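Local structure of potential RNA-dependent RNA polymerase (Human picobirnavirus, 5I62) at residues Phe23-Arg35 / Gly77-Met89. The protein copies viral RNA by RNA-templated nucleotidyl transfer from ribonucleoside triphosphates, probably in both transcription and genome replication. Sequence-based numbering, arbitrary orientation.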
loop_
_atom_site.group_PDB
_atom_site.type_symbol
_atom_site.label_atom_id
_atom_site.label_comp_id
_atom_site.label_asym_id
_atom_site.label_seq_id
_atom_site.Cartn_x
_atom_site.Cartn_y
_atom_site.Cartn_z
ATOM N N PHE A 23 -15.850 12.699 12.377
ATOM C CA PHE A 23 -15.313 13.983 11.948
ATOM C C PHE A 23 -14.847 14.842 13.121
ATOM O O PHE A 23 -13.930 15.663 12.954
ATOM C CB PHE A 23 -16.326 14.721 11.084
ATOM C CG PHE A 23 -16.352 14.236 9.660
ATOM C CD1 PHE A 23 -15.187 14.265 8.896
ATOM C CD2 PHE A 23 -17.507 13.732 9.088
ATOM C CE1 PHE A 23 -15.179 13.832 7.575
ATOM C CE2 PHE A 23 -17.505 13.287 7.762
ATOM C CZ PHE A 23 -16.333 13.343 7.011
ATOM N N SER A 24 -15.446 14.676 14.305
ATOM C CA SER A 24 -14.904 15.335 15.494
ATOM C C SER A 24 -13.473 14.894 15.739
ATOM O O SER A 24 -12.617 15.702 16.098
ATOM C CB SER A 24 -15.742 15.012 16.737
ATOM O OG SER A 24 -17.073 15.446 16.567
ATOM N N ASN A 25 -13.217 13.596 15.607
ATOM C CA ASN A 25 -11.866 13.093 15.789
ATOM C C ASN A 25 -10.933 13.597 14.687
ATOM O O ASN A 25 -9.754 13.881 14.947
ATOM C CB ASN A 25 -11.880 11.572 15.847
ATOM C CG ASN A 25 -10.504 10.992 16.070
ATOM O OD1 ASN A 25 -9.972 10.281 15.209
ATOM N ND2 ASN A 25 -9.895 11.321 17.205
ATOM N N VAL A 26 -11.438 13.729 13.457
ATOM C CA VAL A 26 -10.630 14.331 12.390
ATOM C C VAL A 26 -10.216 15.752 12.772
ATOM O O VAL A 26 -9.057 16.151 12.610
ATOM C CB VAL A 26 -11.384 14.318 11.048
ATOM C CG1 VAL A 26 -10.629 15.186 10.018
ATOM C CG2 VAL A 26 -11.558 12.879 10.523
ATOM N N VAL A 27 -11.168 16.539 13.276
ATOM C CA VAL A 27 -10.878 17.920 13.655
ATOM C C VAL A 27 -9.878 17.958 14.807
ATOM O O VAL A 27 -8.920 18.744 14.795
ATOM C CB VAL A 27 -12.176 18.669 14.026
ATOM C CG1 VAL A 27 -11.846 20.060 14.555
ATOM C CG2 VAL A 27 -13.114 18.767 12.832
ATOM N N SER A 28 -10.088 17.110 15.824
ATOM C CA SER A 28 -9.269 17.197 17.032
ATOM C C SER A 28 -7.893 16.568 16.859
ATOM O O SER A 28 -6.933 17.010 17.495
ATOM C CB SER A 28 -9.975 16.529 18.219
ATOM O OG SER A 28 -10.032 15.114 18.083
ATOM N N GLY A 29 -7.779 15.543 16.023
ATOM C CA GLY A 29 -6.592 14.719 16.001
ATOM C C GLY A 29 -6.517 13.806 17.218
ATOM O O GLY A 29 -7.438 13.742 18.051
ATOM N N GLN A 30 -5.415 13.106 17.309
ATOM C CA GLN A 30 -5.171 12.148 18.401
ATOM C C GLN A 30 -3.695 12.289 18.767
ATOM O O GLN A 30 -2.817 11.797 18.044
ATOM C CB GLN A 30 -5.528 10.725 17.974
ATOM C CG GLN A 30 -5.661 9.672 19.085
ATOM C CD GLN A 30 -4.426 9.575 19.934
ATOM O OE1 GLN A 30 -4.363 10.157 21.023
ATOM N NE2 GLN A 30 -3.405 8.875 19.423
ATOM N N PRO A 31 -3.383 12.978 19.870
ATOM C CA PRO A 31 -1.976 13.314 20.153
ATOM C C PRO A 31 -1.182 12.243 20.889
ATOM O O PRO A 31 0.049 12.362 20.943
ATOM C CB PRO A 31 -2.086 14.589 21.000
ATOM C CG PRO A 31 -3.408 14.447 21.705
ATOM C CD PRO A 31 -4.323 13.724 20.734
ATOM N N GLU A 32 -1.818 11.201 21.429
ATOM C CA GLU A 32 -1.119 10.251 22.292
ATOM C C GLU A 32 -0.230 9.292 21.508
ATOM O O GLU A 32 -0.596 8.824 20.428
ATOM C CB GLU A 32 -2.110 9.416 23.104
ATOM C CG GLU A 32 -3.020 10.206 23.972
ATOM C CD GLU A 32 -2.279 10.851 25.124
ATOM O OE1 GLU A 32 -2.355 12.094 25.241
ATOM O OE2 GLU A 32 -1.599 10.126 25.896
ATOM N N VAL A 33 0.928 8.977 22.084
ATOM C CA VAL A 33 1.803 7.926 21.580
ATOM C C VAL A 33 1.363 6.622 22.224
ATOM O O VAL A 33 1.354 6.519 23.452
ATOM C CB VAL A 33 3.278 8.227 21.904
ATOM C CG1 VAL A 33 4.179 7.056 21.477
ATOM C CG2 VAL A 33 3.729 9.531 21.237
ATOM N N TYR A 34 0.990 5.636 21.408
ATOM C CA TYR A 34 0.528 4.341 21.899
ATOM C C TYR A 34 1.689 3.356 21.918
ATOM O O TYR A 34 2.211 2.967 20.868
ATOM C CB TYR A 34 -0.625 3.806 21.049
ATOM C CG TYR A 34 -1.862 4.657 21.153
ATOM C CD1 TYR A 34 -2.150 5.337 22.329
ATOM C CD2 TYR A 34 -2.744 4.778 20.091
ATOM C CE1 TYR A 34 -3.270 6.127 22.443
ATOM C CE2 TYR A 34 -3.867 5.564 20.194
ATOM C CZ TYR A 34 -4.129 6.232 21.378
ATOM O OH TYR A 34 -5.254 7.020 21.488
ATOM N N ARG A 35 2.076 2.941 23.113
ATOM C CA ARG A 35 3.140 1.974 23.321
ATOM C C ARG A 35 2.501 0.638 23.687
ATOM O O ARG A 35 1.558 0.597 24.484
ATOM C CB ARG A 35 4.058 2.497 24.422
ATOM C CG ARG A 35 5.209 1.652 24.811
ATOM C CD ARG A 35 6.471 1.847 23.968
ATOM N NE ARG A 35 7.510 1.158 24.717
ATOM C CZ ARG A 35 7.630 -0.167 24.782
ATOM N NH1 ARG A 35 6.826 -0.959 24.065
ATOM N NH2 ARG A 35 8.576 -0.698 25.546
ATOM N N GLY A 77 9.900 4.826 15.629
ATOM C CA GLY A 77 9.258 5.759 16.524
ATOM C C GLY A 77 7.751 5.586 16.560
ATOM O O GLY A 77 7.198 4.579 16.106
ATOM N N PRO A 78 7.058 6.590 17.099
ATOM C CA PRO A 78 5.595 6.495 17.230
ATOM C C PRO A 78 4.912 6.352 15.877
ATOM O O PRO A 78 5.451 6.739 14.837
ATOM C CB PRO A 78 5.212 7.819 17.906
ATOM C CG PRO A 78 6.485 8.293 18.600
ATOM C CD PRO A 78 7.606 7.824 17.697
ATOM N N MET A 79 3.708 5.776 15.908
ATOM C CA MET A 79 2.835 5.691 14.743
ATOM C C MET A 79 1.425 6.209 14.988
ATOM O O MET A 79 0.641 6.294 14.036
ATOM C CB MET A 79 2.712 4.241 14.259
ATOM C CG MET A 79 4.015 3.540 14.071
ATOM S SD MET A 79 3.765 1.754 14.061
ATOM C CE MET A 79 2.917 1.570 12.497
ATOM N N SER A 80 1.071 6.545 16.218
ATOM C CA SER A 80 -0.314 6.828 16.549
ATOM C C SER A 80 -0.660 8.306 16.508
ATOM O O SER A 80 -1.843 8.651 16.590
ATOM C CB SER A 80 -0.618 6.276 17.933
ATOM O OG SER A 80 0.205 6.922 18.888
ATOM N N VAL A 81 0.332 9.186 16.436
ATOM C CA VAL A 81 0.059 10.611 16.599
ATOM C C VAL A 81 -0.571 11.128 15.314
ATOM O O VAL A 81 0.090 11.243 14.277
ATOM C CB VAL A 81 1.315 11.406 16.976
ATOM C CG1 VAL A 81 0.987 12.892 17.077
ATOM C CG2 VAL A 81 1.886 10.893 18.294
ATOM N N MET A 82 -1.850 11.451 15.394
ATOM C CA MET A 82 -2.619 11.973 14.281
ATOM C C MET A 82 -2.836 13.475 14.473
ATOM O O MET A 82 -3.448 13.900 15.460
ATOM C CB MET A 82 -3.945 11.214 14.194
ATOM C CG MET A 82 -4.932 11.786 13.228
ATOM S SD MET A 82 -6.534 10.937 13.392
ATOM C CE MET A 82 -7.360 11.625 11.980
ATOM N N LEU A 83 -2.345 14.276 13.533
ATOM C CA LEU A 83 -2.446 15.715 13.666
ATOM C C LEU A 83 -3.887 16.174 13.448
ATOM O O LEU A 83 -4.666 15.499 12.772
ATOM C CB LEU A 83 -1.527 16.413 12.673
ATOM C CG LEU A 83 -0.007 16.222 12.806
ATOM C CD1 LEU A 83 0.721 17.045 11.763
ATOM C CD2 LEU A 83 0.466 16.598 14.202
ATOM N N PRO A 84 -4.266 17.320 14.011
ATOM C CA PRO A 84 -5.601 17.876 13.745
ATOM C C PRO A 84 -5.755 18.227 12.277
ATOM O O PRO A 84 -4.775 18.463 11.569
ATOM C CB PRO A 84 -5.659 19.148 14.603
ATOM C CG PRO A 84 -4.526 19.052 15.563
ATOM C CD PRO A 84 -3.498 18.113 14.993
ATOM N N LEU A 85 -7.014 18.293 11.845
ATOM C CA LEU A 85 -7.341 18.649 10.466
ATOM C C LEU A 85 -6.679 19.956 10.045
ATOM O O LEU A 85 -6.158 20.080 8.928
ATOM C CB LEU A 85 -8.862 18.749 10.307
ATOM C CG LEU A 85 -9.342 19.205 8.928
ATOM C CD1 LEU A 85 -8.969 18.175 7.835
ATOM C CD2 LEU A 85 -10.836 19.485 8.933
ATOM N N LYS A 86 -6.688 20.951 10.936
ATOM C CA LYS A 86 -6.058 22.235 10.648
ATOM C C LYS A 86 -4.585 22.089 10.246
ATOM O O LYS A 86 -4.059 22.963 9.547
ATOM C CB LYS A 86 -6.159 23.162 11.858
ATOM C CG LYS A 86 -5.081 22.866 12.901
ATOM C CD LYS A 86 -5.008 23.910 13.997
ATOM C CE LYS A 86 -5.327 23.330 15.303
ATOM N NZ LYS A 86 -5.493 24.343 16.379
ATOM N N GLU A 87 -3.907 21.019 10.667
ATOM C CA GLU A 87 -2.499 20.819 10.314
ATOM C C GLU A 87 -2.292 19.805 9.189
ATOM O O GLU A 87 -1.146 19.436 8.910
ATOM C CB GLU A 87 -1.702 20.399 11.548
ATOM C CG GLU A 87 -1.840 21.362 12.716
ATOM C CD GLU A 87 -1.416 20.734 14.037
ATOM O OE1 GLU A 87 -2.003 21.094 15.088
ATOM O OE2 GLU A 87 -0.507 19.867 14.033
ATOM N N ARG A 88 -3.376 19.365 8.542
ATOM C CA ARG A 88 -3.345 18.406 7.454
ATOM C C ARG A 88 -3.873 18.995 6.154
ATOM O O ARG A 88 -3.982 18.267 5.168
ATOM C CB ARG A 88 -4.169 17.159 7.822
ATOM C CG ARG A 88 -3.614 16.358 9.014
ATOM C CD ARG A 88 -4.500 15.179 9.376
ATOM N NE ARG A 88 -4.593 14.210 8.289
ATOM C CZ ARG A 88 -5.627 13.393 8.100
ATOM N NH1 ARG A 88 -6.670 13.431 8.933
ATOM N NH2 ARG A 88 -5.622 12.544 7.082
ATOM N N MET A 89 -4.227 20.288 6.129
ATOM C CA MET A 89 -4.855 20.860 4.941
ATOM C C MET A 89 -3.906 20.871 3.751
ATOM O O MET A 89 -4.351 20.761 2.601
ATOM C CB MET A 89 -5.350 22.279 5.224
ATOM C CG MET A 89 -6.444 22.369 6.280
ATOM S SD MET A 89 -7.928 21.411 5.882
ATOM C CE MET A 89 -8.335 22.039 4.252
HETATM O O HOH W 1 -7.007 14.823 11.538
HETATM O O HOH W 2 -4.134 7.242 16.728
HETATM O O HOH W 3 2.705 4.619 18.412
#
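Ser-80 pushes its CH2OH into a hollow formed by Glu-32 O, Tyr-34 N and the Tyr-34 ring. Its CB packs 3.4 Å from CD2 of the Tyr-34 ring, while OG, placed between backbone N and carbonyl carbon (chi1 62°), donates to Glu-32 O at 2.6 Å on an in-plane lone pair and accepts from Tyr-34 N. The same Glu-32 O takes a second bond from Gln-30 NE2, whose side chain folds back at chi2 (-56°) and lets OE1 receive Glu-32 N, bracing the bend at Pro-31. Beside it, both methyls of Val-33 pack against the Pro-78 ring, CG1 3.8 Å from Pro-78 CB, and CG2 also meets Val-81 CG2. Midway, Gln-30 and Met-82 form a single antiparallel bridge, a hydrogen-bonded pair with both N-to-O distances 2.8 Å; in this right-hand RdRp fold it joins the chain between helix 17-28 and strand 34-35 to the loop before helix 89-97. Gln-200 bonds Val-81 O and Leu-83 N. Gly-29, with positive phi, ends helix 17-28 and lets the chains close in, its CA 3.3 Å from Met-82 O. Met-82 runs extended alongside the helix's last turn, SD 3.9 Å from Asn-25 OD1. Pro-84 CB fits against Val-27 O, and Leu-85 CB lies 4.0 Å from Val-26 CG1. A water joins Val-26 O, Leu-83 O and Arg-88 NH1, while Arg-88 NH2 bonds Gly-185 O of strand 176-189.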